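Local structure of Myo-inositol-1-phosphate synthase-related protein (Thermotoga maritima MSB8, 3CIN) at residues Asn254-Phe257 and Leu258-Thr261. The protein belongs to the myo-inositol-1-phosphate synthase family and binds nicotinamide-adenine-dinucleotide in a pocket at a Rossmann-type domain. Sequence-based numbering, arbitrary orientation.
Sequences NMDF and LALT. With NAD (nicotinamide-adenine-dinucleotide), chain F.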
loop_
_atom_site.group_PDB
_atom_site.type_symbol
_atom_site.label_atom_id
_atom_site.label_comp_id
_atom_site.label_asym_id
_atom_site.label_seq_id
_atom_site.Cartn_x
_atom_site.Cartn_y
_atom_site.Cartn_z
ATOM N N ASN A 254 12.816 16.089 8.481
ATOM C CA ASN A 254 13.571 16.659 9.605
ATOM C C ASN A 254 15.074 16.782 9.307
ATOM O O ASN A 254 15.733 15.886 8.732
ATOM C CB ASN A 254 13.283 15.830 10.860
ATOM C CG ASN A 254 11.820 16.017 11.404
ATOM O OD1 ASN A 254 11.134 17.023 11.095
ATOM N ND2 ASN A 254 11.350 15.043 12.227
ATOM N N MET A 255 15.628 17.938 9.687
ATOM C CA MET A 255 17.017 18.282 9.419
ATOM C C MET A 255 17.970 17.217 10.009
ATOM O O MET A 255 19.038 16.932 9.444
ATOM C CB MET A 255 17.253 19.672 10.049
ATOM C CG MET A 255 18.651 20.287 9.996
ATOM S SD MET A 255 18.822 21.706 11.158
ATOM C CE MET A 255 18.707 20.825 12.743
ATOM N N ASP A 256 17.551 16.598 11.101
ATOM C CA ASP A 256 18.362 15.595 11.780
ATOM C C ASP A 256 18.762 14.447 10.884
ATOM O O ASP A 256 19.774 13.782 11.126
ATOM C CB ASP A 256 17.603 15.016 12.949
ATOM C CG ASP A 256 18.439 13.960 13.764
ATOM O OD1 ASP A 256 19.380 14.321 14.451
ATOM O OD2 ASP A 256 18.184 12.759 13.704
ATOM N N PHE A 257 17.939 14.163 9.894
ATOM C CA PHE A 257 18.259 13.095 8.914
ATOM C C PHE A 257 19.474 13.368 8.013
ATOM O O PHE A 257 19.961 12.448 7.328
ATOM C CB PHE A 257 17.049 12.751 8.055
ATOM C CG PHE A 257 15.795 12.402 8.878
ATOM C CD1 PHE A 257 15.883 11.695 10.082
ATOM C CD2 PHE A 257 14.539 12.758 8.403
ATOM C CE1 PHE A 257 14.743 11.430 10.820
ATOM C CE2 PHE A 257 13.405 12.474 9.146
ATOM C CZ PHE A 257 13.507 11.844 10.331
ATOM N N LEU A 258 19.961 14.599 8.031
ATOM C CA LEU A 258 21.158 14.949 7.300
ATOM C C LEU A 258 22.393 15.103 8.218
ATOM O O LEU A 258 23.462 15.508 7.756
ATOM C CB LEU A 258 20.937 16.260 6.587
ATOM C CG LEU A 258 19.786 16.292 5.585
ATOM C CD1 LEU A 258 19.471 17.739 5.200
ATOM C CD2 LEU A 258 20.106 15.413 4.397
ATOM N N ALA A 259 22.245 14.750 9.485
ATOM C CA ALA A 259 23.284 14.998 10.489
ATOM C C ALA A 259 24.606 14.282 10.222
ATOM O O ALA A 259 25.657 14.852 10.492
ATOM C CB ALA A 259 22.755 14.688 11.915
ATOM N N LEU A 260 24.565 13.093 9.623
ATOM C CA LEU A 260 25.740 12.257 9.524
ATOM C C LEU A 260 26.220 12.274 8.051
ATOM O O LEU A 260 25.408 12.213 7.117
ATOM C CB LEU A 260 25.434 10.784 9.940
ATOM C CG LEU A 260 25.063 10.469 11.395
ATOM C CD1 LEU A 260 25.334 8.970 11.774
ATOM C CD2 LEU A 260 25.751 11.367 12.302
ATOM N N THR A 261 27.525 12.367 7.864
ATOM C CA THR A 261 28.105 12.181 6.545
ATOM C C THR A 261 28.022 10.704 6.168
ATOM O O THR A 261 27.726 9.870 7.007
ATOM C CB THR A 261 29.550 12.613 6.530
ATOM O OG1 THR A 261 30.233 11.949 7.601
ATOM C CG2 THR A 261 29.664 14.136 6.726
HETATM P PA NAD F . 16.223 17.978 16.004
HETATM O O1A NAD F . 14.935 18.693 15.696
HETATM O O2A NAD F . 17.310 18.344 15.041
HETATM O O5B NAD F . 16.658 18.486 17.423
HETATM C C5B NAD F . 17.967 18.220 17.923
HETATM C C4B NAD F . 18.345 19.378 18.830
HETATM O O4B NAD F . 19.534 19.044 19.528
HETATM C C3B NAD F . 18.607 20.697 18.114
HETATM O O3B NAD F . 17.999 21.782 18.795
HETATM C C2B NAD F . 20.124 20.829 18.154
HETATM O O2B NAD F . 20.553 22.152 17.978
HETATM C C1B NAD F . 20.415 20.196 19.496
HETATM N N9A NAD F . 21.786 19.713 19.681
HETATM C C8A NAD F . 22.537 19.070 18.702
HETATM N N7A NAD F . 23.700 18.655 19.312
HETATM C C5A NAD F . 23.657 19.056 20.624
HETATM C C6A NAD F . 24.591 18.989 21.661
HETATM N N6A NAD F . 25.799 18.355 21.530
HETATM N N1A NAD F . 24.198 19.467 22.895
HETATM C C2A NAD F . 22.959 20.060 23.057
HETATM N N3A NAD F . 22.058 20.208 22.023
HETATM C C4A NAD F . 22.437 19.706 20.831
HETATM O O3 NAD F . 16.003 16.420 16.070
HETATM P PN NAD F . 14.740 15.687 16.668
HETATM O O1N NAD F . 13.870 15.270 15.530
HETATM O O2N NAD F . 14.218 16.420 17.859
HETATM O O5D NAD F . 15.399 14.327 17.171
HETATM C C5D NAD F . 16.189 14.311 18.337
HETATM C C4D NAD F . 16.922 12.983 18.492
HETATM O O4D NAD F . 15.976 11.982 18.748
HETATM C C3D NAD F . 17.752 12.535 17.299
HETATM O O3D NAD F . 18.963 11.882 17.760
HETATM C C2D NAD F . 16.852 11.476 16.683
HETATM O O2D NAD F . 17.600 10.484 15.972
HETATM C C1D NAD F . 16.256 10.873 17.935
HETATM N N1N NAD F . 15.023 10.131 17.678
HETATM C C2N NAD F . 13.968 10.757 17.150
HETATM C C3N NAD F . 12.811 9.952 16.974
HETATM C C7N NAD F . 11.568 10.643 16.644
HETATM O O7N NAD F . 11.668 11.989 16.426
HETATM N N7N NAD F . 10.414 9.959 16.580
HETATM C C4N NAD F . 12.777 8.611 17.301
HETATM C C5N NAD F . 13.880 8.001 17.824
HETATM C C6N NAD F . 15.010 8.805 18.026
HETATM O O HOH W 1 22.339 11.534 8.772
#
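A short 3-10 turn in the nicotinamide-adenine-dinucleotide (NAD) pocket brings Met-255 and Asp-256 against Leu-258 and Ala-259. Successive i to i+3 bonds wind it: Leu-258 N gives its hydrogen to Met-255 O (2.9 Å, 163° at the hydrogen), and Ala-259 N does the same to Asp-256 O at 3.1 Å. Both donors stand well above the carbonyl planes, Ala-259 N the more so. The turn sets Ala-259 CB 3.2 Å from Asp-256 O; the residue is buried and its methyl packs on Thr-144, a place that suits a short apolar side chain. With CG opposite its own backbone N (chi1 -178°), Asp-256 projects its carboxylate from the turn to the ribose on the nicotinamide side; OD2 takes a hydrogen bond from Thr-145 OG1, which also binds NAD, and a weak one from NAD O2D (3.3 Å). Met-255, bent at its thioether, brings CE to 3.7 Å from NAD O2A, so that its methyl lies against the phosphate on the adenosine side. Where the turn unwinds, a water bridges Phe-257 O (2.9 Å) and Leu-260 N (2.8 Å). The loop joins strand 242-252 to helix 262-272, whose start Thr-261 N-caps through Gly-264 N; Phe-257 and Leu-258 rest on strand 287-294.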